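Local coordinates for protein AbiQ (Lactococcus lactis, PDB 4GLK) that acts as the endoribonuclease toxin of a type III toxin-antitoxin system and is neutralised by its cognate RNA antitoxin AntiQ, at residues A31-G36 with I48-Y53; F44-P49 with H90-V95. The protein carries 1 engineered substitution. All coordinates share one frame; numbering follows the deposited sequence.

Both contacts lie in the central antiparallel sheet of AbiQ and share strand 45-52, which has strand 33-40 along one edge (contact 1) and strand 79-94 along the other (contact 2). Their centres are 10 Å apart, each about 6 Å from the centre of the chain, and Ile-48 and Pro-49 belong to both. Contact 1 joins the two strands of a local hairpin away from its turn, whereas contact 2 brings back a segment that follows some 40 residues later, after helix 58-66 and strand 71-76. The two also touch directly: the Tyr-34 ring meets Ile-93, and Gly-36 CA packs on the Phe-47 ring. Strand 45-52 is thus an inner strand of the buried core of this ToxN-family toxin.

Contact 1: A31-G36 with I48-Y53; sequences ASTYVG and IPLLSY. Engineered in segment 48-53: Leu-51 (natural residue Ser).
The ring of Tyr-34 lies against Pro-49 in a CH-pi contact, with Pro-49 CB over one ring face, 4.2 Å from the centroid and 26° off the normal. With chi1 at -78°, Tyr-34 CG stands anti to its carbonyl carbon, which swings the ring across toward the partner strand and brings CE2 to 3.8 Å from Pro-49 CB. The other side of the sheet carries Val-35, Ile-48, Thr-33 and Leu-50; here Val-35 CG2 meets Leu-50 CD1 at 4.1 Å, and Leu-50 CD2 passes beside Thr-33 OG1, a buried hydroxyl for which the model has no partner. Behind these side chains the backbones pair. Val-35 and Ile-48 exchange two bonds, Val-35 N to Ile-48 O and Ile-48 N to Val-35 O, and Leu-50 N donates to Thr-33 O at 2.9 Å, arriving almost in line with the carbonyl. On the other half of this pair a water stands in for the direct bond, accepting from Thr-33 N and donating to Leu-50 O at 2.7 Å, where the strands splay. Farther out, Phe-5 of strand 4-8 and Met-115, Gln-118 and Met-122 of helix 110-124 pack on the Thr-33, Val-35 and Leu-50 side. Such pairing is that of a twisted antiparallel beta hairpin, strands 33-40 and 45-52, inside the ToxN-type sheet.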
ATOM      1  N   ALA A  31      10.853  -9.061  -0.964  1.00 52.98           N
ATOM      2  CA  ALA A  31      10.517  -7.649  -1.164  1.00 51.02           C
ATOM      3  C   ALA A  31       9.044  -7.320  -1.403  1.00 50.30           C
ATOM      4  O   ALA A  31       8.319  -8.125  -1.992  1.00 51.70           O
ATOM      5  CB  ALA A  31      11.383  -7.054  -2.263  1.00 51.78           C
ATOM      6  N   SER A  32       8.613  -6.131  -0.940  1.00 39.61           N
ATOM      7  CA  SER A  32       7.244  -5.647  -1.039  1.00 37.14           C
ATOM      8  C   SER A  32       7.060  -4.634  -2.170  1.00 35.88           C
ATOM      9  O   SER A  32       7.898  -3.754  -2.355  1.00 35.74           O
ATOM     10  CB  SER A  32       6.831  -5.008   0.280  1.00 40.83           C
ATOM     11  OG  SER A  32       6.684  -5.965   1.314  1.00 52.55           O
ATOM     12  N   THR A  33       5.978  -4.763  -2.930  1.00 28.64           N
ATOM     13  CA  THR A  33       5.661  -3.786  -3.970  1.00 26.52           C
ATOM     14  C   THR A  33       4.615  -2.864  -3.414  1.00 25.93           C
ATOM     15  O   THR A  33       3.638  -3.304  -2.805  1.00 23.18           O
ATOM     16  CB  THR A  33       5.403  -4.364  -5.375  1.00 31.24           C
ATOM     17  OG1 THR A  33       4.141  -3.921  -5.892  1.00 39.83           O
ATOM     18  CG2 THR A  33       5.559  -5.849  -5.447  1.00 21.29           C
ATOM     19  N   TYR A  34       4.892  -1.581  -3.544  1.00 22.91           N
ATOM     20  CA  TYR A  34       4.071  -0.500  -3.051  1.00 22.15           C
ATOM     21  C   TYR A  34       3.537   0.279  -4.231  1.00 27.28           C
ATOM     22  O   TYR A  34       4.152   0.298  -5.302  1.00 26.23           O
ATOM     23  CB  TYR A  34       4.930   0.428  -2.158  1.00 23.14           C
ATOM     24  CG  TYR A  34       5.156  -0.127  -0.771  1.00 24.49           C
ATOM     25  CD1 TYR A  34       6.212  -0.985  -0.501  1.00 25.51           C
ATOM     26  CD2 TYR A  34       4.285   0.188   0.270  1.00 24.85           C
ATOM     27  CE1 TYR A  34       6.396  -1.529   0.768  1.00 26.49           C
ATOM     28  CE2 TYR A  34       4.470  -0.333   1.544  1.00 25.60           C
ATOM     29  CZ  TYR A  34       5.525  -1.191   1.791  1.00 30.48           C
ATOM     30  OH  TYR A  34       5.683  -1.703   3.052  1.00 30.64           O
ATOM     31  N   VAL A  35       2.402   0.945  -4.026  1.00 24.57           N
ATOM     32  CA  VAL A  35       1.785   1.816  -5.009  1.00 24.11           C
ATOM     33  C   VAL A  35       1.529   3.161  -4.346  1.00 28.92           C
ATOM     34  O   VAL A  35       1.116   3.221  -3.184  1.00 26.45           O
ATOM     35  CB  VAL A  35       0.494   1.254  -5.664  1.00 28.25           C
ATOM     36  CG1 VAL A  35       0.161   2.054  -6.926  1.00 27.73           C
ATOM     37  CG2 VAL A  35       0.620  -0.242  -5.997  1.00 27.89           C
ATOM     38  N   GLY A  36       1.768   4.224  -5.098  1.00 26.50           N
ATOM     39  CA  GLY A  36       1.539   5.575  -4.611  1.00 26.69           C
ATOM     40  C   GLY A  36       1.694   6.651  -5.655  1.00 29.43           C
ATOM     41  O   GLY A  36       2.113   6.364  -6.781  1.00 28.52           O
ATOM     42  N   ILE A  48       0.707   2.206  -0.502  1.00 21.15           N
ATOM     43  CA  ILE A  48      -0.016   0.984  -0.127  1.00 19.80           C
ATOM     44  C   ILE A  48       0.743  -0.256  -0.618  1.00 22.79           C
ATOM     45  O   ILE A  48       1.077  -0.341  -1.814  1.00 21.08           O
ATOM     46  CB  ILE A  48      -1.463   0.979  -0.686  1.00 24.03           C
ATOM     47  CG1 ILE A  48      -2.231   2.256  -0.311  1.00 26.08           C
ATOM     48  CG2 ILE A  48      -2.250  -0.243  -0.207  1.00 27.50           C
ATOM     49  CD1 ILE A  48      -3.614   2.356  -0.931  1.00 32.86           C
ATOM     50  N   PRO A  49       0.963  -1.264   0.250  1.00 16.77           N
ATOM     51  CA  PRO A  49       1.556  -2.510  -0.254  1.00 18.42           C
ATOM     52  C   PRO A  49       0.501  -3.291  -1.054  1.00 25.42           C
ATOM     53  O   PRO A  49      -0.673  -3.259  -0.739  1.00 22.62           O
ATOM     54  CB  PRO A  49       2.008  -3.235   1.011  1.00 20.10           C
ATOM     55  CG  PRO A  49       1.100  -2.714   2.093  1.00 22.76           C
ATOM     56  CD  PRO A  49       0.606  -1.359   1.681  1.00 17.92           C
ATOM     57  N   LEU A  50       0.934  -3.927  -2.132  1.00 27.25           N
ATOM     58  CA  LEU A  50       0.094  -4.689  -3.044  1.00 28.85           C
ATOM     59  C   LEU A  50       0.434  -6.169  -2.883  1.00 34.18           C
ATOM     60  O   LEU A  50       1.623  -6.521  -2.852  1.00 32.89           O
ATOM     61  CB  LEU A  50       0.401  -4.210  -4.491  1.00 29.96           C
ATOM     62  CG  LEU A  50      -0.230  -4.970  -5.684  1.00 36.49           C
ATOM     63  CD1 LEU A  50      -0.742  -4.001  -6.747  1.00 35.84           C
ATOM     64  CD2 LEU A  50       0.812  -5.893  -6.344  1.00 41.94           C
ATOM     65  N   LEU A  51      -0.604  -7.025  -2.761  1.00 31.55           N
ATOM     66  CA  LEU A  51      -0.459  -8.485  -2.718  1.00 33.44           C
ATOM     67  C   LEU A  51      -1.100  -9.083  -3.972  1.00 40.28           C
ATOM     68  O   LEU A  51      -2.244  -8.748  -4.278  1.00 38.95           O
ATOM     69  CB  LEU A  51      -1.112  -9.112  -1.465  1.00 33.93           C
ATOM     70  CG  LEU A  51      -0.571  -8.716  -0.091  1.00 39.47           C
ATOM     71  CD1 LEU A  51      -1.236  -9.554   0.999  1.00 40.37           C
ATOM     72  CD2 LEU A  51       0.956  -8.882  -0.003  1.00 41.67           C
ATOM     73  N   SER A  52      -0.384  -9.961  -4.690  1.00 39.88           N
ATOM     74  CA  SER A  52      -0.917 -10.617  -5.892  1.00 41.94           C
ATOM     75  C   SER A  52      -1.950 -11.686  -5.551  1.00 48.31           C
ATOM     76  O   SER A  52      -1.871 -12.284  -4.477  1.00 48.30           O
ATOM     77  CB  SER A  52       0.211 -11.219  -6.723  1.00 47.25           C
ATOM     78  OG  SER A  52       0.854 -10.194  -7.466  1.00 60.04           O
ATOM     79  N   TYR A  53      -2.934 -11.910  -6.449  1.00 46.81           N
ATOM     80  CA  TYR A  53      -3.980 -12.926  -6.257  1.00 47.32           C
ATOM     81  C   TYR A  53      -3.412 -14.346  -6.420  1.00 52.00           C
ATOM     82  O   TYR A  53      -2.665 -14.597  -7.366  1.00 51.43           O
ATOM     83  CB  TYR A  53      -5.152 -12.716  -7.237  1.00 48.72           C
ATOM     84  CG  TYR A  53      -6.275 -13.724  -7.084  1.00 51.20           C
ATOM     85  CD1 TYR A  53      -7.243 -13.572  -6.096  1.00 52.90           C
ATOM     86  CD2 TYR A  53      -6.384 -14.818  -7.941  1.00 52.35           C
ATOM     87  CE1 TYR A  53      -8.272 -14.501  -5.939  1.00 53.76           C
ATOM     88  CE2 TYR A  53      -7.408 -15.757  -7.792  1.00 53.42           C
ATOM     89  CZ  TYR A  53      -8.356 -15.587  -6.794  1.00 59.60           C
ATOM     90  OH  TYR A  53      -9.388 -16.481  -6.644  1.00 59.26           O
TER
HETATM   91  O   HOH W   1       3.974  -6.616  -1.587  1.00 32.45           O

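Contact 2: F44-P49 with H90-V95; sequences FNYFIP and HNMIPV
Asn-91 approaches Pro-49 at about a right angle, its CB 3.8 Å from Pro-49 CG, while its carbonyl oxygen rests near CD of the same proline ring. Next, Met-92 places its CB against Ile-48 CG1 and then crosses the Tyr-46 ring at a slant. Its CG sits between the backbone N and the carbonyl carbon (chi1 70°), and the extended chain beyond takes the sulfur past the ring: Met-92 SD is 4.8 Å from the centroid of the Tyr-46 ring in an oblique Met-aromatic contact, and Met-92 CG approaches Tyr-46 CD2. Tyr-137 and Ser-133 of helix 126-143 and Phe-155 of helix 155-166 also pack on this methionine.

At Ile-93 the backbones pair fully, exchanging two 3.0 Å bonds with Phe-47, from Phe-47 N to Ile-93 O and from Ile-93 N to Phe-47 O; in each the donor is tilted out of the acceptor's carbonyl plane. This short antiparallel pairing joins the end of strand 79-94 to strand 45-52 in the central sheet of the ToxN fold. Pro-94 follows in the non-hydrogen-bonded pair with Tyr-46, whose ring lies beneath it, with Pro-94 CB 4.2 Å from the centroid and 20° off the normal. The phenol OH of Tyr-46 is held by a hydrogen bond to Glu-159 of helix 155-166, and Phe-44 CD1 touches Pro-94 CB from beside the proline. Last, Val-95 N donates to Asn-45 O at 3.0 Å in a nearly straight bond, and Val-95 CG2 reaches Phe-47 CD2 at 3.8 Å, on the opposite side of the sheet from the Tyr-46 ring. Two waters donate to Val-95 O, one accepting from Asn-45 N and the other from Asn-45 ND2, which links the main-chain N and the side-chain amide of Asn-45 to one carbonyl.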
ATOM      1  N   PHE A  44       3.454  14.378   3.864  1.00 38.44           N
ATOM      2  CA  PHE A  44       3.686  12.949   3.744  1.00 35.45           C
ATOM      3  C   PHE A  44       3.027  12.322   2.556  1.00 36.10           C
ATOM      4  O   PHE A  44       1.851  12.562   2.292  1.00 36.21           O
ATOM      5  CB  PHE A  44       3.238  12.228   5.016  1.00 36.21           C
ATOM      6  CG  PHE A  44       3.929  12.739   6.252  1.00 37.12           C
ATOM      7  CD1 PHE A  44       5.207  12.303   6.583  1.00 38.94           C
ATOM      8  CD2 PHE A  44       3.324  13.694   7.061  1.00 39.46           C
ATOM      9  CE1 PHE A  44       5.845  12.779   7.729  1.00 40.10           C
ATOM     10  CE2 PHE A  44       3.962  14.166   8.208  1.00 41.96           C
ATOM     11  CZ  PHE A  44       5.209  13.695   8.542  1.00 39.50           C
ATOM     12  N   ASN A  45       3.792  11.493   1.854  1.00 30.13           N
ATOM     13  CA  ASN A  45       3.299  10.707   0.733  1.00 28.01           C
ATOM     14  C   ASN A  45       3.116   9.281   1.208  1.00 27.32           C
ATOM     15  O   ASN A  45       4.039   8.694   1.762  1.00 27.06           O
ATOM     16  CB  ASN A  45       4.240  10.782  -0.449  1.00 28.00           C
ATOM     17  CG  ASN A  45       4.299  12.147  -1.105  1.00 43.88           C
ATOM     18  OD1 ASN A  45       3.279  12.823  -1.343  1.00 33.74           O
ATOM     19  ND2 ASN A  45       5.504  12.559  -1.440  1.00 31.80           N
ATOM     20  N   TYR A  46       1.905   8.760   1.035  1.00 21.60           N
ATOM     21  CA  TYR A  46       1.489   7.433   1.471  1.00 21.61           C
ATOM     22  C   TYR A  46       1.492   6.425   0.356  1.00 25.82           C
ATOM     23  O   TYR A  46       1.016   6.690  -0.745  1.00 25.57           O
ATOM     24  CB  TYR A  46       0.111   7.509   2.117  1.00 22.60           C
ATOM     25  CG  TYR A  46       0.192   7.808   3.592  1.00 23.10           C
ATOM     26  CD1 TYR A  46       0.310   9.117   4.055  1.00 23.81           C
ATOM     27  CD2 TYR A  46       0.208   6.777   4.528  1.00 23.73           C
ATOM     28  CE1 TYR A  46       0.394   9.396   5.416  1.00 24.82           C
ATOM     29  CE2 TYR A  46       0.290   7.043   5.889  1.00 24.85           C
ATOM     30  CZ  TYR A  46       0.382   8.351   6.328  1.00 27.65           C
ATOM     31  OH  TYR A  46       0.509   8.574   7.666  1.00 24.46           O
ATOM     32  N   PHE A  47       2.048   5.264   0.657  1.00 22.47           N
ATOM     33  CA  PHE A  47       2.183   4.153  -0.268  1.00 21.14           C
ATOM     34  C   PHE A  47       1.532   2.904   0.308  1.00 23.19           C
ATOM     35  O   PHE A  47       1.749   2.604   1.468  1.00 21.68           O
ATOM     36  CB  PHE A  47       3.675   3.941  -0.593  1.00 21.84           C
ATOM     37  CG  PHE A  47       4.242   5.167  -1.286  1.00 21.45           C
ATOM     38  CD1 PHE A  47       4.211   5.278  -2.669  1.00 22.39           C
ATOM     39  CD2 PHE A  47       4.715   6.249  -0.548  1.00 23.01           C
ATOM     40  CE1 PHE A  47       4.637   6.444  -3.306  1.00 22.43           C
ATOM     41  CE2 PHE A  47       5.163   7.407  -1.188  1.00 25.12           C
ATOM     42  CZ  PHE A  47       5.132   7.489  -2.563  1.00 22.37           C
ATOM     43  N   ILE A  48       0.707   2.206  -0.502  1.00 21.15           N
ATOM     44  CA  ILE A  48      -0.016   0.984  -0.127  1.00 19.80           C
ATOM     45  C   ILE A  48       0.743  -0.256  -0.618  1.00 22.79           C
ATOM     46  O   ILE A  48       1.077  -0.341  -1.814  1.00 21.08           O
ATOM     47  CB  ILE A  48      -1.463   0.979  -0.686  1.00 24.03           C
ATOM     48  CG1 ILE A  48      -2.231   2.256  -0.311  1.00 26.08           C
ATOM     49  CG2 ILE A  48      -2.250  -0.243  -0.207  1.00 27.50           C
ATOM     50  CD1 ILE A  48      -3.614   2.356  -0.931  1.00 32.86           C
ATOM     51  N   PRO A  49       0.963  -1.264   0.250  1.00 16.77           N
ATOM     52  CA  PRO A  49       1.556  -2.510  -0.254  1.00 18.42           C
ATOM     53  C   PRO A  49       0.501  -3.291  -1.054  1.00 25.42           C
ATOM     54  O   PRO A  49      -0.673  -3.259  -0.739  1.00 22.62           O
ATOM     55  CB  PRO A  49       2.008  -3.235   1.011  1.00 20.10           C
ATOM     56  CG  PRO A  49       1.100  -2.714   2.093  1.00 22.76           C
ATOM     57  CD  PRO A  49       0.606  -1.359   1.681  1.00 17.92           C
ATOM     58  N   HIS A  90      -4.925  -0.537   5.134  1.00 21.43           N
ATOM     59  CA  HIS A  90      -4.601  -0.602   6.558  1.00 22.17           C
ATOM     60  C   HIS A  90      -3.107  -0.718   6.838  1.00 23.17           C
ATOM     61  O   HIS A  90      -2.676  -0.394   7.939  1.00 23.43           O
ATOM     62  CB  HIS A  90      -5.380  -1.730   7.253  1.00 23.96           C
ATOM     63  CG  HIS A  90      -5.059  -3.121   6.793  1.00 27.53           C
ATOM     64  ND1 HIS A  90      -5.377  -3.556   5.519  1.00 29.73           N
ATOM     65  CD2 HIS A  90      -4.554  -4.163   7.493  1.00 29.61           C
ATOM     66  CE1 HIS A  90      -5.037  -4.832   5.476  1.00 28.87           C
ATOM     67  NE2 HIS A  90      -4.542  -5.246   6.638  1.00 29.23           N
ATOM     68  N   ASN A  91      -2.319  -1.133   5.845  1.00 18.53           N
ATOM     69  CA  ASN A  91      -0.859  -1.263   5.969  1.00 18.79           C
ATOM     70  C   ASN A  91      -0.091  -0.214   5.165  1.00 22.21           C
ATOM     71  O   ASN A  91       1.124  -0.354   4.963  1.00 21.03           O
ATOM     72  CB  ASN A  91      -0.410  -2.665   5.615  1.00 18.26           C
ATOM     73  CG  ASN A  91      -0.865  -3.684   6.617  1.00 33.23           C
ATOM     74  OD1 ASN A  91      -1.005  -3.416   7.821  1.00 33.52           O
ATOM     75  ND2 ASN A  91      -1.184  -4.849   6.122  1.00 25.24           N
ATOM     76  N   MET A  92      -0.775   0.850   4.747  1.00 18.35           N
ATOM     77  CA  MET A  92      -0.099   1.928   4.020  1.00 19.35           C
ATOM     78  C   MET A  92       0.867   2.662   4.968  1.00 24.30           C
ATOM     79  O   MET A  92       0.688   2.632   6.195  1.00 22.94           O
ATOM     80  CB  MET A  92      -1.099   2.885   3.349  1.00 21.41           C
ATOM     81  CG  MET A  92      -1.858   3.713   4.325  1.00 25.29           C
ATOM     82  SD  MET A  92      -2.988   4.824   3.509  1.00 29.96           S
ATOM     83  CE  MET A  92      -3.500   5.793   4.940  1.00 27.32           C
ATOM     84  N   ILE A  93       1.906   3.289   4.395  1.00 20.61           N
ATOM     85  CA  ILE A  93       2.933   3.951   5.180  1.00 19.61           C
ATOM     86  C   ILE A  93       3.379   5.264   4.579  1.00 25.06           C
ATOM     87  O   ILE A  93       3.436   5.399   3.346  1.00 23.58           O
ATOM     88  CB  ILE A  93       4.182   2.994   5.362  1.00 22.05           C
ATOM     89  CG1 ILE A  93       4.715   2.476   3.996  1.00 22.48           C
ATOM     90  CG2 ILE A  93       3.910   1.840   6.373  1.00 20.56           C
ATOM     91  CD1 ILE A  93       6.132   1.835   4.016  1.00 25.52           C
ATOM     92  N   PRO A  94       3.827   6.214   5.436  1.00 23.57           N
ATOM     93  CA  PRO A  94       4.438   7.435   4.901  1.00 23.00           C
ATOM     94  C   PRO A  94       5.898   7.115   4.540  1.00 26.70           C
ATOM     95  O   PRO A  94       6.610   6.453   5.313  1.00 26.78           O
ATOM     96  CB  PRO A  94       4.328   8.416   6.073  1.00 24.40           C
ATOM     97  CG  PRO A  94       4.402   7.558   7.285  1.00 28.16           C
ATOM     98  CD  PRO A  94       3.865   6.200   6.917  1.00 24.22           C
ATOM     99  N   VAL A  95       6.332   7.530   3.346  1.00 22.38           N
ATOM    100  CA  VAL A  95       7.701   7.254   2.906  1.00 21.74           C
ATOM    101  C   VAL A  95       8.382   8.561   2.500  1.00 26.29           C
ATOM    102  O   VAL A  95       7.892   9.246   1.592  1.00 23.83           O
ATOM    103  CB  VAL A  95       7.787   6.191   1.752  1.00 23.83           C
ATOM    104  CG1 VAL A  95       9.251   5.910   1.364  1.00 22.87           C
ATOM    105  CG2 VAL A  95       7.080   4.896   2.126  1.00 23.10           C
TER
HETATM  106  O   HOH W   2       6.660  11.489   2.634  1.00 33.21           O
HETATM  107  O   HOH W   3       7.602  11.075  -0.411  1.00 34.81           O